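Long-range contacts in beta-agarase B (Zobellia galactanivorans, PDB 4ATF), which hydrolyses the beta-1,4-linkages between beta-D-galactose and alpha-L-3,6-anhydro-galactose in agarose, cutting the chain at random with retention of anomeric configuration: residues E33-F38 against E53-D57; P43-K47 against R73-Y77. The protein carries 1 engineered substitution. One frame throughout, in Å; residues are numbered along the deposited sequence.

Contact 1 (E33-F38 against E53-D57). With NA (sodium ion), chain I.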
loop_
_atom_site.group_PDB
_atom_site.type_symbol
_atom_site.label_atom_id
_atom_site.label_comp_id
_atom_site.label_asym_id
_atom_site.label_seq_id
_atom_site.Cartn_x
_atom_site.Cartn_y
_atom_site.Cartn_z
ATOM N N GLU A 33 -1.102 -4.574 19.748
ATOM C CA GLU A 33 -0.076 -3.639 20.232
ATOM C C GLU A 33 0.965 -3.343 19.163
ATOM O O GLU A 33 1.700 -2.374 19.268
ATOM C CB GLU A 33 0.563 -4.150 21.527
ATOM C CG GLU A 33 -0.375 -4.090 22.776
ATOM C CD GLU A 33 -0.774 -2.677 23.181
ATOM O OE1 GLU A 33 -0.032 -1.710 22.896
ATOM O OE2 GLU A 33 -1.866 -2.533 23.770
ATOM N N ILE A 34 0.981 -4.107 18.088
ATOM C CA ILE A 34 1.804 -3.688 16.925
ATOM C C ILE A 34 1.288 -2.458 16.123
ATOM O O ILE A 34 2.013 -1.906 15.273
ATOM C CB ILE A 34 2.073 -4.869 16.003
ATOM C CG1 ILE A 34 0.731 -5.457 15.502
ATOM C CG2 ILE A 34 2.983 -5.937 16.788
ATOM C CD1 ILE A 34 0.896 -6.395 14.275
ATOM N N SER A 35 0.082 -1.985 16.430
ATOM C CA SER A 35 -0.431 -0.740 15.851
ATOM C C SER A 35 0.537 0.390 16.215
ATOM O O SER A 35 1.244 0.304 17.228
ATOM C CB SER A 35 -1.800 -0.424 16.470
ATOM O OG SER A 35 -2.734 -1.479 16.177
ATOM N N ASP A 36 0.534 1.474 15.471
ATOM C CA ASP A 36 1.428 2.565 15.818
ATOM C C ASP A 36 0.726 3.902 15.462
ATOM O O ASP A 36 0.199 4.056 14.350
ATOM C CB ASP A 36 2.767 2.424 15.030
ATOM C CG ASP A 36 3.926 3.298 15.612
ATOM O OD1 ASP A 36 3.700 4.221 16.443
ATOM O OD2 ASP A 36 5.084 3.064 15.201
ATOM N N ASN A 37 0.719 4.832 16.414
ATOM C CA ASN A 37 0.213 6.201 16.146
ATOM C C ASN A 37 1.310 7.252 15.957
ATOM O O ASN A 37 1.012 8.467 15.831
ATOM C CB ASN A 37 -0.873 6.663 17.136
ATOM C CG ASN A 37 -0.348 6.872 18.537
ATOM O OD1 ASN A 37 0.676 6.343 18.907
ATOM N ND2 ASN A 37 -1.071 7.661 19.328
ATOM N N PHE A 38 2.577 6.798 15.877
ATOM C CA PHE A 38 3.701 7.657 15.435
ATOM C C PHE A 38 3.791 8.960 16.247
ATOM O O PHE A 38 4.016 10.055 15.652
ATOM C CB PHE A 38 3.594 7.961 13.898
ATOM C CG PHE A 38 3.618 6.707 13.050
ATOM C CD1 PHE A 38 4.754 5.858 13.061
ATOM C CD2 PHE A 38 2.489 6.315 12.293
ATOM C CE1 PHE A 38 4.764 4.713 12.308
ATOM C CE2 PHE A 38 2.509 5.191 11.546
ATOM C CZ PHE A 38 3.623 4.377 11.546
ATOM N N GLU A 53 11.499 -0.797 17.375
ATOM C CA GLU A 53 10.758 -1.917 17.979
ATOM C C GLU A 53 9.747 -2.492 16.999
ATOM O O GLU A 53 9.592 -3.708 16.916
ATOM C CB GLU A 53 10.015 -1.539 19.255
ATOM C CG GLU A 53 8.951 -2.625 19.698
ATOM C CD GLU A 53 9.559 -3.966 20.108
ATOM O OE1 GLU A 53 10.787 -4.098 20.091
ATOM O OE2 GLU A 53 8.812 -4.897 20.491
ATOM N N LYS A 54 9.064 -1.621 16.249
ATOM C CA LYS A 54 8.006 -2.069 15.394
ATOM C C LYS A 54 8.342 -2.085 13.917
ATOM O O LYS A 54 7.671 -2.812 13.167
ATOM C CB LYS A 54 6.752 -1.196 15.591
ATOM C CG LYS A 54 6.148 -1.403 16.982
ATOM C CD LYS A 54 4.817 -0.659 17.235
ATOM C CE LYS A 54 4.417 -0.949 18.684
ATOM N NZ LYS A 54 3.410 -0.019 19.107
ATOM N N TRP A 55 9.333 -1.308 13.463
ATOM C CA TRP A 55 9.564 -1.177 12.041
ATOM C C TRP A 55 11.035 -1.347 11.664
ATOM O O TRP A 55 11.932 -0.993 12.439
ATOM C CB TRP A 55 9.119 0.226 11.541
ATOM C CG TRP A 55 7.707 0.527 11.952
ATOM C CD1 TRP A 55 7.300 1.260 13.037
ATOM C CD2 TRP A 55 6.504 0.123 11.252
ATOM N NE1 TRP A 55 5.889 1.344 13.061
ATOM C CE2 TRP A 55 5.384 0.620 12.007
ATOM C CE3 TRP A 55 6.263 -0.626 10.081
ATOM C CZ2 TRP A 55 4.028 0.383 11.626
ATOM C CZ3 TRP A 55 4.906 -0.861 9.681
ATOM C CH2 TRP A 55 3.800 -0.342 10.475
ATOM N N ASP A 56 11.263 -1.787 10.429
ATOM C CA ASP A 56 12.591 -1.652 9.783
ATOM C C ASP A 56 12.463 -0.585 8.696
ATOM O O ASP A 56 11.413 -0.573 7.972
ATOM C CB ASP A 56 12.960 -2.992 9.116
ATOM C CG ASP A 56 14.384 -2.973 8.497
ATOM O OD1 ASP A 56 15.234 -2.115 8.851
ATOM O OD2 ASP A 56 14.633 -3.824 7.629
ATOM N N ASP A 57 13.466 0.299 8.530
ATOM C CA ASP A 57 13.261 1.420 7.577
ATOM C C ASP A 57 13.757 1.060 6.175
ATOM O O ASP A 57 14.364 1.879 5.457
ATOM C CB ASP A 57 13.835 2.778 8.076
ATOM C CG ASP A 57 15.349 2.701 8.503
ATOM O OD1 ASP A 57 15.948 1.563 8.542
ATOM O OD2 ASP A 57 15.936 3.800 8.815
HETATM NA NA NA I . -0.095 10.125 14.744
HETATM O O HOH W 1 -1.594 10.569 16.561
#

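Contact 2 (P43-K47 against R73-Y77)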
loop_
_atom_site.group_PDB
_atom_site.type_symbol
_atom_site.label_atom_id
_atom_site.label_comp_id
_atom_site.label_asym_id
_atom_site.label_seq_id
_atom_site.Cartn_x
_atom_site.Cartn_y
_atom_site.Cartn_z
ATOM N N PRO A 43 14.410 10.605 13.999
ATOM C CA PRO A 43 15.208 11.296 12.938
ATOM C C PRO A 43 15.472 10.359 11.735
ATOM O O PRO A 43 15.692 9.163 11.936
ATOM C CB PRO A 43 16.522 11.671 13.659
ATOM C CG PRO A 43 16.130 11.697 15.123
ATOM C CD PRO A 43 15.106 10.605 15.299
ATOM N N ALA A 44 15.422 10.908 10.518
ATOM C CA ALA A 44 15.590 10.136 9.267
ATOM C C ALA A 44 16.827 9.216 9.269
ATOM O O ALA A 44 16.724 8.041 8.917
ATOM C CB ALA A 44 15.626 11.097 8.031
ATOM N N ASP A 45 17.975 9.756 9.679
ATOM C CA ASP A 45 19.222 9.000 9.626
ATOM C C ASP A 45 19.605 8.306 10.967
ATOM O O ASP A 45 20.705 7.741 11.130
ATOM C CB ASP A 45 20.330 9.893 9.112
ATOM C CG ASP A 45 20.658 11.040 10.075
ATOM O OD1 ASP A 45 19.851 11.331 10.997
ATOM O OD2 ASP A 45 21.720 11.655 9.869
ATOM N N ASN A 46 18.695 8.349 11.931
ATOM C CA ASN A 46 18.995 7.769 13.248
ATOM C C ASN A 46 17.672 7.532 13.938
ATOM O O ASN A 46 17.253 8.303 14.780
ATOM C CB ASN A 46 19.931 8.692 14.038
ATOM C CG ASN A 46 20.384 8.065 15.340
ATOM O OD1 ASN A 46 20.838 8.756 16.227
ATOM N ND2 ASN A 46 20.230 6.754 15.464
ATOM N N LYS A 47 16.987 6.459 13.515
ATOM C CA LYS A 47 15.590 6.278 13.870
ATOM C C LYS A 47 15.292 6.151 15.354
ATOM O O LYS A 47 14.232 6.604 15.782
ATOM C CB LYS A 47 15.005 5.088 13.172
ATOM C CG LYS A 47 14.892 5.255 11.657
ATOM C CD LYS A 47 13.834 6.343 11.257
ATOM C CE LYS A 47 13.268 6.125 9.868
ATOM N NZ LYS A 47 14.272 6.094 8.731
ATOM N N ARG A 73 17.019 4.234 3.472
ATOM C CA ARG A 73 16.669 4.259 4.908
ATOM C C ARG A 73 16.418 5.690 5.377
ATOM O O ARG A 73 15.520 5.917 6.142
ATOM C CB ARG A 73 17.762 3.612 5.786
ATOM C CG ARG A 73 17.791 2.095 5.582
ATOM C CD ARG A 73 18.888 1.442 6.381
ATOM N NE ARG A 73 19.002 -0.003 6.081
ATOM C CZ ARG A 73 18.186 -0.942 6.524
ATOM N NH1 ARG A 73 17.151 -0.628 7.303
ATOM N NH2 ARG A 73 18.413 -2.225 6.178
ATOM N N ASP A 74 17.207 6.641 4.883
ATOM C CA ASP A 74 17.107 8.011 5.350
ATOM C C ASP A 74 16.092 8.910 4.572
ATOM O O ASP A 74 16.127 10.152 4.695
ATOM C CB ASP A 74 18.517 8.621 5.372
ATOM C CG ASP A 74 19.086 8.879 3.964
ATOM O OD1 ASP A 74 18.460 8.542 2.934
ATOM O OD2 ASP A 74 20.199 9.453 3.902
ATOM N N ARG A 75 15.156 8.279 3.854
ATOM C CA ARG A 75 14.054 9.038 3.265
ATOM C C ARG A 75 12.715 8.787 4.005
ATOM O O ARG A 75 11.630 9.161 3.516
ATOM C CB ARG A 75 13.940 8.761 1.734
ATOM C CG ARG A 75 15.036 9.494 0.906
ATOM C CD ARG A 75 14.773 11.005 0.943
ATOM N NE ARG A 75 15.841 11.854 0.360
ATOM C CZ ARG A 75 16.951 12.242 1.024
ATOM N NH1 ARG A 75 17.171 11.885 2.306
ATOM N NH2 ARG A 75 17.832 13.026 0.435
ATOM N N SER A 76 12.783 8.083 5.121
ATOM C CA SER A 76 11.630 8.020 6.034
ATOM C C SER A 76 12.013 8.597 7.400
ATOM O O SER A 76 13.201 8.561 7.810
ATOM C CB SER A 76 11.122 6.552 6.167
ATOM O OG SER A 76 12.227 5.738 6.618
ATOM N N TYR A 77 11.010 9.152 8.093
ATOM C CA TYR A 77 11.222 9.639 9.473
ATOM C C TYR A 77 9.884 9.714 10.219
ATOM O O TYR A 77 8.822 9.494 9.618
ATOM C CB TYR A 77 11.926 11.002 9.489
ATOM C CG TYR A 77 11.159 12.127 8.820
ATOM C CD1 TYR A 77 11.067 12.186 7.423
ATOM C CD2 TYR A 77 10.626 13.190 9.569
ATOM C CE1 TYR A 77 10.398 13.307 6.750
ATOM C CE2 TYR A 77 9.946 14.321 8.922
ATOM C CZ TYR A 77 9.842 14.340 7.521
ATOM O OH TYR A 77 9.189 15.338 6.887
#

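Contact 1 (E33-F38 against E53-D57)
Lys54 and Trp55 reach from the end of a short helix and the start of strand 55-56 to residues 33-38, a loop of the GH16 beta-sandwich fixed around an Asx turn at Asp36. The lysine, extended beyond CG, brings NZ to two carbonyls at once: Glu33 O and Ser35 O each lie 2.9 Å from Lys54 NZ, and both are approached nearly along the C=O axis. A methionine in its place would probably leave both carbonyl oxygens without their shared donor. One residue on, the indole N-H of Trp55 points at the carboxylate of Asp36, with NE1 to OD2 at 2.9 Å and an N-H...O angle of 155°. OD2 uses its anti lone pair and lies in the indole plane, while carboxylate and ring are nearly coplanar. Phe38 adds an aromatic neighbour whose ring is slid off the indole, with Phe38 CZ 4.0 Å from Trp55 CZ2.

The second shell fixes the carboxylate. Asp36 CG is anti to the backbone N (chi1 -164°), which swings the group over to the indole; Tyr40 OH shares a hydrogen bond with OD2, and Phe38 N donates to OD1. Between the two ends of that turn, Asn37 gives its carbonyl to a sodium ion also bound by Glu39, Gly81, Asp297 and water, with Asn37 O 2.3 Å from the metal.

Contact 2 (P43-K47 against R73-Y77)
Lys47 meets Ser76 where a loop carrying a type I beta turn, Pro43 to Asn46, docks against the start of a strand in the GH16 beta-sandwich. From CB the lysine chain bends at chi2 (-68°), runs on through CD, and bends again at chi4 (-58°), a path that folds its tip back to the turn's own Ala44 carbonyl. Lys47 CD only skirts the strand, 4.1 Å from Ser76 O. Lys47 CE comes closer, lying 3.2 Å from Ser76 O and also against the serine hydroxyl. At the tip, Lys47 NZ donates to both oxygens of Ser76: the carbonyl, with Lys47 NZ to Ser76 O at 2.8 Å, is met from well above its plane, and the side-chain OG is 3.0 Å from NZ. The same ammonium donates to Ala44 O, so one buried charge ties turn to strand. Asp57 supplies the opposite charge, and Phe51 offers its ring in a cation-pi contact; together they probably stabilise the ammonium away from bulk water.

Ala44, a corner residue of the turn, provides the apolar part. Its methyl group points at the strand, resting on the carbonyls of Asp74 and Ser76, and Ala44 CB lies 4.0 Å from Tyr77 CB; the tyrosine ring itself turns away to meet Trp86 with the ring planes nearly perpendicular. The backbones are near enough here for CA-H...O contacts in both directions. Asp74 CA approaches Ala44 O, and in return Ala44 CA lies 3.2 Å from Ser76 O, the oxygen that Lys47 NZ also grips.

Asp57 makes contacts 1 and 2 into one charged network, their centres 14 Å apart on the same side of the chain's centre. The segments alternate along the sequence: 33-38, 43-47, 53-57, then 73-77, so the long loop after strand 27-31 supplies one half of each contact before helix 49-54 leads into strand 55-56. Asp57 OD2 is 2.8 Å from Lys47 NZ and Asp57 OD1 2.8 Å from Arg73 NH1, both salt bridges. Strands 55-56 and 76-79 belong to the same sheet system. The loop is thus anchored at the helix-strand junction 54-55, beside the sodium site, and at strand 76-79. The side chains of Trp55 and Arg73 lie about 10 and 9 Å from those of substrate-binding His60 and Tyr59, respectively.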